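Local structure of monoglyceride lipase (Saccharomyces cerevisiae, 4ZWN) at residues 169-177 with 239-247; 208-217 with 299-309. The protein hydrolyses monoacylglycerols, preferring monounsaturated ones, to free fatty acid and glycerol, and also takes part in breaking down fatty acid ethyl esters. The protein carries 2 engineered substitutions. All blocks are in the same frame, centred on the assembly; numbering follows the deposited sequence.

Interaction 1: residues 169-177 with 239-247; sequences SGPLIILHP and FMQRGAKLY
L172 and I173 lay their backbone carbonyls against G243 of helix 233-248, joining the loop that leaves strand 165-169 of this alpha/beta-hydrolase fold to a helix of the insertion between strands 165-169 and 264-269. The CA atoms of I173 and G243 lie 3.8 Å apart, an approach open to a residue without a side chain: a CB on G243 would run into both carbonyl oxygens. No direct hydrogen bond crosses the contact; G243 CA instead makes a CA-H...O contact to L172 O (3.4 Å, 130° at the hydrogen). Two waters supply the polar link, one donating to L172 O and F239 O, the other to I173 O and M240 O.

Apolar side chains pack along the helix before G243, at F239 and M240, and after it, at Y247. L172 has CG anti to its backbone N (chi1 176°), which carries CD2 obliquely against the F239 ring, 3.4 Å from CD1. M240 starts away from the loop, but bends at chi2 and chi3 bring its SD and CE back at roughly a right angle to L175, whose CD1 lies 3.6 Å from M240 CE. One turn beyond G243, I173 CG2 meets Y247 CB while F283 of helix 277-286 packs on the isoleucine from outside the pair.

I174 puts both ends of its branched chain on Y247: CD1 comes near CE1 and CZ, and CG2 makes a CH-pi contact over one ring face, 3.8 Å from the centroid and 26° off the normal, displaced toward the rim so that Y247 CG is its nearest atom at 3.5 Å.

Interaction 2: residues 208-217 with 299-309; sequences KGITSDKAYR and GARHSIFSLET
E308, bent at chi2, brings its carboxylate to S212, and this pairing joins the 208-217 turn to the loop bearing H302, the probable charge-relay histidine. S212 OG donates to the syn lone pair of E308 OE1 (2.7 Å), whose anti side takes T309 N; S212 N reaches E308 OE2 from above the carboxylate plane. With an alanine here, S212 OG and the S212 and T309 N-H groups would probably lose their acceptor, leaving the serine hydroxyl free to turn.

A chi1 of -180° sets T211 OG1 opposite the backbone N, where it donates to L307 O at 2.6 Å from above the carbonyl plane and accepts from D213 N in an ST turn. The Y216 ring crosses L307 obliquely, presenting one face to L307 CA, 4.1 Å from the centroid, with CD1 touching L307 CD2. S212 CB lies 3.7 Å above one face of the R301 guanidinium, whose NH1 bonds to K208 O and T211 O are weak. Beside H302, S303 N meets I210 O almost straight (2.9 Å, 178°).

The contact thus ties helices 207-210 and 214-222 to the link between strand 292-297 and helix 310-326, where T309 OG1 caps V312 N; R79 of helix 78-86 touches Y216.

In the fold
The two interactions, about 20 Å apart between centres, approach the probable catalytic site from different elements of the fold. Interaction 2 contains H302, whose ND1 is hydrogen-bonded to D272 and whose side chain lies about 3 Å from that of the presumed nucleophile S144, an arrangement consistent with a charge relay. Interaction 1 reaches the same serine through L172, its side chain about 4 Å from that of S144 and about 7 Å from that of H302. They also touch directly: S169 OG packs 3.3 Å from F305 CD2, and G170 O lies 4.1 Å from H302 CE1. Segments 208-217 and 239-247 both lie in the insertion between strands 165-169 and 264-269, which therefore contributes one partner to each contact.

Interaction 1: residues 169-177 with 239-247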
loop_
_atom_site.group_PDB
_atom_site.type_symbol
_atom_site.label_atom_id
_atom_site.label_comp_id
_atom_site.label_asym_id
_atom_site.label_seq_id
_atom_site.Cartn_x
_atom_site.Cartn_y
_atom_site.Cartn_z
ATOM N N SER A 169 4.998 -1.352 -3.213
ATOM C CA SER A 169 5.787 -0.157 -2.946
ATOM C C SER A 169 6.490 -0.288 -1.606
ATOM O O SER A 169 5.861 -0.123 -0.558
ATOM C CB SER A 169 4.906 1.092 -2.956
ATOM O OG SER A 169 5.613 2.218 -2.463
ATOM N N GLY A 170 7.791 -0.570 -1.653
ATOM C CA GLY A 170 8.573 -0.868 -0.464
ATOM C C GLY A 170 7.798 -1.717 0.527
ATOM O O GLY A 170 7.550 -1.282 1.651
ATOM N N PRO A 171 7.392 -2.926 0.107
ATOM C CA PRO A 171 6.474 -3.739 0.908
ATOM C C PRO A 171 7.057 -4.118 2.263
ATOM O O PRO A 171 8.255 -4.382 2.368
ATOM C CB PRO A 171 6.257 -4.982 0.040
ATOM C CG PRO A 171 7.483 -5.069 -0.798
ATOM C CD PRO A 171 7.870 -3.650 -1.084
ATOM N N LEU A 172 6.212 -4.129 3.289
ATOM C CA LEU A 172 6.643 -4.523 4.620
ATOM C C LEU A 172 6.863 -6.025 4.677
ATOM O O LEU A 172 5.927 -6.794 4.895
ATOM C CB LEU A 172 5.622 -4.100 5.674
ATOM C CG LEU A 172 5.920 -4.535 7.112
ATOM C CD1 LEU A 172 7.227 -3.945 7.596
ATOM C CD2 LEU A 172 4.783 -4.137 8.032
ATOM N N ILE A 173 8.107 -6.436 4.463
ATOM C CA ILE A 173 8.475 -7.836 4.591
ATOM C C ILE A 173 9.353 -7.996 5.833
ATOM O O ILE A 173 8.992 -8.710 6.767
ATOM C CB ILE A 173 9.189 -8.348 3.324
ATOM C CG1 ILE A 173 8.233 -8.270 2.128
ATOM C CG2 ILE A 173 9.669 -9.771 3.518
ATOM C CD1 ILE A 173 8.792 -8.827 0.830
ATOM N N ILE A 174 10.492 -7.313 5.850
ATOM C CA ILE A 174 11.306 -7.221 7.060
ATOM C C ILE A 174 11.704 -5.777 7.328
ATOM O O ILE A 174 12.065 -5.041 6.410
ATOM C CB ILE A 174 12.587 -8.075 6.974
ATOM C CG1 ILE A 174 13.291 -7.851 5.634
ATOM C CG2 ILE A 174 12.266 -9.543 7.183
ATOM C CD1 ILE A 174 14.694 -8.406 5.586
ATOM N N LEU A 175 11.640 -5.375 8.592
ATOM C CA LEU A 175 12.102 -4.050 8.980
ATOM C C LEU A 175 13.602 -3.909 8.744
ATOM O O LEU A 175 14.355 -4.878 8.851
ATOM C CB LEU A 175 11.775 -3.766 10.448
ATOM C CG LEU A 175 10.299 -3.705 10.839
ATOM C CD1 LEU A 175 10.154 -3.443 12.330
ATOM C CD2 LEU A 175 9.587 -2.634 10.034
ATOM N N HIS A 176 14.019 -2.693 8.411
ATOM C CA HIS A 176 15.426 -2.350 8.273
ATOM C C HIS A 176 16.057 -2.235 9.657
ATOM O O HIS A 176 15.413 -1.740 10.583
ATOM C CB HIS A 176 15.569 -1.038 7.496
ATOM C CG HIS A 176 16.975 -0.705 7.106
ATOM N ND1 HIS A 176 17.882 -0.154 7.986
ATOM C CD2 HIS A 176 17.626 -0.830 5.925
ATOM C CE1 HIS A 176 19.032 0.040 7.365
ATOM N NE2 HIS A 176 18.904 -0.363 6.113
ATOM N N PRO A 177 17.312 -2.697 9.806
ATOM C CA PRO A 177 18.028 -2.672 11.089
ATOM C C PRO A 177 17.984 -1.313 11.787
ATOM O O PRO A 177 17.900 -1.251 13.013
ATOM C CB PRO A 177 19.462 -3.027 10.691
ATOM C CG PRO A 177 19.300 -3.895 9.499
ATOM C CD PRO A 177 18.113 -3.345 8.750
ATOM N N PHE A 239 0.610 -7.564 11.009
ATOM C CA PHE A 239 1.275 -7.181 9.769
ATOM C C PHE A 239 2.788 -7.377 9.877
ATOM O O PHE A 239 3.475 -7.457 8.863
ATOM C CB PHE A 239 0.914 -5.742 9.332
ATOM C CG PHE A 239 1.285 -4.647 10.309
ATOM C CD1 PHE A 239 2.604 -4.375 10.624
ATOM C CD2 PHE A 239 0.303 -3.823 10.830
ATOM C CE1 PHE A 239 2.933 -3.350 11.486
ATOM C CE2 PHE A 239 0.626 -2.789 11.688
ATOM C CZ PHE A 239 1.942 -2.553 12.017
ATOM N N MET A 240 3.305 -7.473 11.099
ATOM C CA MET A 240 4.715 -7.807 11.275
ATOM C C MET A 240 4.931 -9.264 10.895
ATOM O O MET A 240 5.876 -9.594 10.176
ATOM C CB MET A 240 5.174 -7.555 12.713
ATOM C CG MET A 240 5.382 -6.087 13.055
ATOM S SD MET A 240 6.833 -5.379 12.265
ATOM C CE MET A 240 8.127 -6.374 13.004
ATOM N N GLN A 241 4.040 -10.127 11.374
ATOM C CA GLN A 241 4.109 -11.554 11.085
ATOM C C GLN A 241 3.818 -11.816 9.616
ATOM O O GLN A 241 4.421 -12.693 8.994
ATOM C CB GLN A 241 3.127 -12.328 11.964
ATOM C CG GLN A 241 3.109 -13.824 11.706
ATOM C CD GLN A 241 2.184 -14.562 12.651
ATOM O OE1 GLN A 241 0.971 -14.344 12.652
ATOM N NE2 GLN A 241 2.755 -15.436 13.472
ATOM N N ARG A 242 2.885 -11.037 9.079
ATOM C CA ARG A 242 2.501 -11.099 7.674
ATOM C C ARG A 242 3.721 -11.065 6.764
ATOM O O ARG A 242 3.882 -11.920 5.893
ATOM C CB ARG A 242 1.564 -9.936 7.339
ATOM C CG ARG A 242 0.669 -10.168 6.150
ATOM C CD ARG A 242 -0.764 -9.816 6.497
ATOM N NE ARG A 242 -0.924 -8.402 6.816
ATOM C CZ ARG A 242 -1.709 -7.936 7.784
ATOM N NH1 ARG A 242 -2.404 -8.772 8.542
ATOM N NH2 ARG A 242 -1.798 -6.632 7.996
ATOM N N GLY A 243 4.583 -10.077 6.986
ATOM C CA GLY A 243 5.786 -9.911 6.187
ATOM C C GLY A 243 6.862 -10.934 6.493
ATOM O O GLY A 243 7.554 -11.404 5.590
ATOM N N ALA A 244 7.005 -11.277 7.770
ATOM C CA ALA A 244 7.995 -12.260 8.193
ATOM C C ALA A 244 7.721 -13.617 7.561
ATOM O O ALA A 244 8.648 -14.367 7.251
ATOM C CB ALA A 244 8.014 -12.377 9.710
ATOM N N LYS A 245 6.439 -13.926 7.379
ATOM C CA LYS A 245 6.028 -15.183 6.766
ATOM C C LYS A 245 6.573 -15.283 5.348
ATOM O O LYS A 245 7.010 -16.349 4.910
ATOM C CB LYS A 245 4.502 -15.305 6.757
ATOM C CG LYS A 245 3.980 -16.516 5.989
ATOM C CD LYS A 245 2.461 -16.566 6.000
ATOM C CE LYS A 245 1.870 -15.274 5.456
ATOM N NZ LYS A 245 0.386 -15.237 5.575
ATOM N N LEU A 246 6.552 -14.162 4.638
ATOM C CA LEU A 246 7.062 -14.121 3.277
ATOM C C LEU A 246 8.584 -14.230 3.254
ATOM O O LEU A 246 9.151 -14.865 2.368
ATOM C CB LEU A 246 6.610 -12.839 2.576
ATOM C CG LEU A 246 5.107 -12.751 2.303
ATOM C CD1 LEU A 246 4.769 -11.488 1.523
ATOM C CD2 LEU A 246 4.625 -13.994 1.568
ATOM N N TYR A 247 9.240 -13.616 4.235
ATOM C CA TYR A 247 10.699 -13.580 4.266
ATOM C C TYR A 247 11.298 -14.937 4.609
ATOM O O TYR A 247 12.313 -15.341 4.043
ATOM C CB TYR A 247 11.197 -12.536 5.265
ATOM C CG TYR A 247 12.700 -12.409 5.274
ATOM C CD1 TYR A 247 13.369 -11.829 4.202
ATOM C CD2 TYR A 247 13.453 -12.871 6.347
ATOM C CE1 TYR A 247 14.744 -11.711 4.199
ATOM C CE2 TYR A 247 14.831 -12.757 6.352
ATOM C CZ TYR A 247 15.469 -12.176 5.275
ATOM O OH TYR A 247 16.838 -12.060 5.268
HETATM O O HOH W 1 3.306 -6.860 6.209
HETATM O O HOH W 2 7.693 -7.923 9.197
#

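Interaction 2: residues 208-217 with 299-309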
loop_
_atom_site.group_PDB
_atom_site.type_symbol
_atom_site.label_atom_id
_atom_site.label_comp_id
_atom_site.label_asym_id
_atom_site.label_seq_id
_atom_site.Cartn_x
_atom_site.Cartn_y
_atom_site.Cartn_z
ATOM N N LYS A 208 12.428 11.582 8.643
ATOM C CA LYS A 208 13.648 11.485 7.850
ATOM C C LYS A 208 13.732 10.145 7.125
ATOM O O LYS A 208 14.286 10.057 6.030
ATOM C CB LYS A 208 14.878 11.695 8.735
ATOM C CG LYS A 208 15.222 13.163 8.956
ATOM C CD LYS A 208 16.396 13.334 9.911
ATOM C CE LYS A 208 17.053 14.697 9.738
ATOM N NZ LYS A 208 16.060 15.807 9.749
ATOM N N GLY A 209 13.173 9.106 7.734
ATOM C CA GLY A 209 13.164 7.791 7.120
ATOM C C GLY A 209 12.082 7.661 6.065
ATOM O O GLY A 209 12.230 6.918 5.093
ATOM N N ILE A 210 10.990 8.394 6.255
ATOM C CA ILE A 210 9.851 8.317 5.351
ATOM C C ILE A 210 10.157 8.968 4.005
ATOM O O ILE A 210 9.896 8.384 2.952
ATOM C CB ILE A 210 8.602 8.970 5.978
ATOM C CG1 ILE A 210 8.063 8.084 7.105
ATOM C CG2 ILE A 210 7.525 9.195 4.933
ATOM C CD1 ILE A 210 6.896 8.675 7.853
ATOM N N THR A 211 10.725 10.170 4.039
ATOM C CA THR A 211 11.034 10.894 2.809
ATOM C C THR A 211 12.268 11.785 2.933
ATOM O O THR A 211 12.657 12.180 4.034
ATOM C CB THR A 211 9.854 11.769 2.364
ATOM O OG1 THR A 211 10.197 12.453 1.153
ATOM C CG2 THR A 211 9.519 12.792 3.437
ATOM N N SER A 212 12.871 12.101 1.791
ATOM C CA SER A 212 14.023 12.990 1.751
ATOM C C SER A 212 13.603 14.440 1.512
ATOM O O SER A 212 14.386 15.362 1.739
ATOM C CB SER A 212 15.005 12.549 0.664
ATOM O OG SER A 212 14.439 12.705 -0.626
ATOM N N ASP A 213 12.368 14.634 1.052
ATOM C CA ASP A 213 11.855 15.976 0.779
ATOM C C ASP A 213 11.290 16.622 2.040
ATOM O O ASP A 213 10.355 16.103 2.650
ATOM C CB ASP A 213 10.781 15.936 -0.312
ATOM C CG ASP A 213 10.427 17.319 -0.831
ATOM O OD1 ASP A 213 11.261 18.238 -0.698
ATOM O OD2 ASP A 213 9.320 17.489 -1.379
ATOM N N LYS A 214 11.855 17.765 2.419
ATOM C CA LYS A 214 11.470 18.436 3.656
ATOM C C LYS A 214 10.121 19.129 3.525
ATOM O O LYS A 214 9.476 19.443 4.524
ATOM C CB LYS A 214 12.541 19.446 4.068
ATOM C CG LYS A 214 13.951 18.892 3.994
ATOM C CD LYS A 214 14.927 19.743 4.785
ATOM C CE LYS A 214 15.511 18.955 5.947
ATOM N NZ LYS A 214 16.395 19.793 6.805
ATOM N N ALA A 215 9.697 19.366 2.288
ATOM C CA ALA A 215 8.390 19.956 2.037
ATOM C C ALA A 215 7.284 19.009 2.493
ATOM O O ALA A 215 6.375 19.411 3.219
ATOM C CB ALA A 215 8.234 20.295 0.564
ATOM N N TYR A 216 7.369 17.749 2.071
ATOM C CA TYR A 216 6.398 16.740 2.484
ATOM C C TYR A 216 6.595 16.347 3.944
ATOM O O TYR A 216 5.651 15.934 4.617
ATOM C CB TYR A 216 6.489 15.497 1.600
ATOM C CG TYR A 216 5.911 15.673 0.216
ATOM C CD1 TYR A 216 4.544 15.566 -0.006
ATOM C CD2 TYR A 216 6.733 15.932 -0.871
ATOM C CE1 TYR A 216 4.012 15.723 -1.272
ATOM C CE2 TYR A 216 6.211 16.090 -2.137
ATOM C CZ TYR A 216 4.851 15.985 -2.332
ATOM O OH TYR A 216 4.329 16.143 -3.595
ATOM N N ARG A 217 7.830 16.462 4.424
ATOM C CA ARG A 217 8.124 16.220 5.831
ATOM C C ARG A 217 7.335 17.176 6.723
ATOM O O ARG A 217 6.712 16.759 7.701
ATOM C CB ARG A 217 9.619 16.372 6.102
ATOM C CG ARG A 217 10.365 15.067 6.280
ATOM C CD ARG A 217 11.812 15.328 6.668
ATOM N NE ARG A 217 12.745 14.840 5.658
ATOM C CZ ARG A 217 14.052 15.078 5.674
ATOM N NH1 ARG A 217 14.585 15.804 6.647
ATOM N NH2 ARG A 217 14.826 14.591 4.714
ATOM N N GLY A 299 18.892 7.069 -4.125
ATOM C CA GLY A 299 18.531 8.335 -3.553
ATOM C C GLY A 299 17.138 8.382 -3.016
ATOM O O GLY A 299 16.712 9.360 -2.480
ATOM N N ALA A 300 16.400 7.311 -3.166
ATOM C CA ALA A 300 15.042 7.318 -2.697
ATOM C C ALA A 300 14.910 6.625 -1.373
ATOM O O ALA A 300 15.749 5.908 -0.973
ATOM C CB ALA A 300 14.112 6.746 -3.725
ATOM N N ARG A 301 13.846 6.915 -0.680
ATOM C CA ARG A 301 13.652 6.478 0.663
ATOM C C ARG A 301 12.360 5.725 0.721
ATOM O O ARG A 301 11.962 5.139 -0.238
ATOM C CB ARG A 301 13.636 7.669 1.592
ATOM C CG ARG A 301 15.006 8.250 1.788
ATOM C CD ARG A 301 15.097 9.255 2.893
ATOM N NE ARG A 301 16.426 9.837 2.941
ATOM C CZ ARG A 301 16.795 10.885 3.667
ATOM N NH1 ARG A 301 15.963 11.525 4.437
ATOM N NH2 ARG A 301 18.022 11.308 3.597
ATOM N N HIS A 302 11.708 5.720 1.855
ATOM C CA HIS A 302 10.468 4.961 1.995
ATOM C C HIS A 302 9.196 5.215 1.183
ATOM O O HIS A 302 8.737 4.334 0.459
ATOM C CB HIS A 302 10.072 5.019 3.469
ATOM C CG HIS A 302 9.046 3.999 3.858
ATOM N ND1 HIS A 302 9.176 2.663 3.552
ATOM C CD2 HIS A 302 7.878 4.122 4.527
ATOM C CE1 HIS A 302 8.128 2.002 4.018
ATOM N NE2 HIS A 302 7.324 2.868 4.614
ATOM N N SER A 303 8.626 6.409 1.308
ATOM C CA SER A 303 7.350 6.723 0.657
ATOM C C SER A 303 7.608 7.289 -0.738
ATOM O O SER A 303 7.440 8.487 -0.969
ATOM C CB SER A 303 6.526 7.723 1.473
ATOM O OG SER A 303 6.159 7.180 2.728
ATOM N N ILE A 304 7.995 6.421 -1.668
ATOM C CA ILE A 304 8.413 6.852 -3.000
ATOM C C ILE A 304 7.248 7.253 -3.906
ATOM O O ILE A 304 7.429 8.005 -4.862
ATOM C CB ILE A 304 9.227 5.749 -3.705
ATOM C CG1 ILE A 304 8.416 4.452 -3.787
ATOM C CG2 ILE A 304 10.540 5.513 -2.977
ATOM C CD1 ILE A 304 9.134 3.321 -4.500
ATOM N N PHE A 305 6.057 6.752 -3.602
ATOM C CA PHE A 305 4.885 7.003 -4.434
ATOM C C PHE A 305 4.016 8.144 -3.924
ATOM O O PHE A 305 2.998 8.469 -4.534
ATOM C CB PHE A 305 4.020 5.743 -4.535
ATOM C CG PHE A 305 4.416 4.815 -5.641
ATOM C CD1 PHE A 305 4.072 5.098 -6.951
ATOM C CD2 PHE A 305 5.106 3.646 -5.370
ATOM C CE1 PHE A 305 4.426 4.242 -7.975
ATOM C CE2 PHE A 305 5.459 2.784 -6.387
ATOM C CZ PHE A 305 5.115 3.084 -7.693
ATOM N N SER A 306 4.397 8.747 -2.803
ATOM C CA SER A 306 3.506 9.708 -2.165
ATOM C C SER A 306 4.207 10.943 -1.608
ATOM O O SER A 306 3.761 12.066 -1.844
ATOM C CB SER A 306 2.725 9.020 -1.044
ATOM O OG SER A 306 3.602 8.511 -0.054
ATOM N N LEU A 307 5.298 10.740 -0.875
ATOM C CA LEU A 307 5.882 11.832 -0.102
ATOM C C LEU A 307 7.313 12.197 -0.502
ATOM O O LEU A 307 7.926 13.067 0.110
ATOM C CB LEU A 307 5.833 11.479 1.388
ATOM C CG LEU A 307 4.417 11.213 1.915
ATOM C CD1 LEU A 307 4.440 10.724 3.355
ATOM C CD2 LEU A 307 3.544 12.461 1.776
ATOM N N GLU A 308 7.841 11.551 -1.534
ATOM C CA GLU A 308 9.208 11.833 -1.966
ATOM C C GLU A 308 9.293 13.033 -2.905
ATOM O O GLU A 308 8.284 13.661 -3.224
ATOM C CB GLU A 308 9.823 10.604 -2.640
ATOM C CG GLU A 308 10.640 9.726 -1.701
ATOM C CD GLU A 308 11.927 10.396 -1.236
ATOM O OE1 GLU A 308 12.297 11.449 -1.797
ATOM O OE2 GLU A 308 12.573 9.864 -0.311
ATOM N N THR A 309 10.509 13.345 -3.341
ATOM C CA THR A 309 10.749 14.483 -4.220
ATOM C C THR A 309 10.121 14.267 -5.587
ATOM O O THR A 309 9.824 13.134 -5.972
ATOM C CB THR A 309 12.256 14.754 -4.408
ATOM O OG1 THR A 309 12.858 13.660 -5.115
ATOM C CG2 THR A 309 12.943 14.932 -3.069
#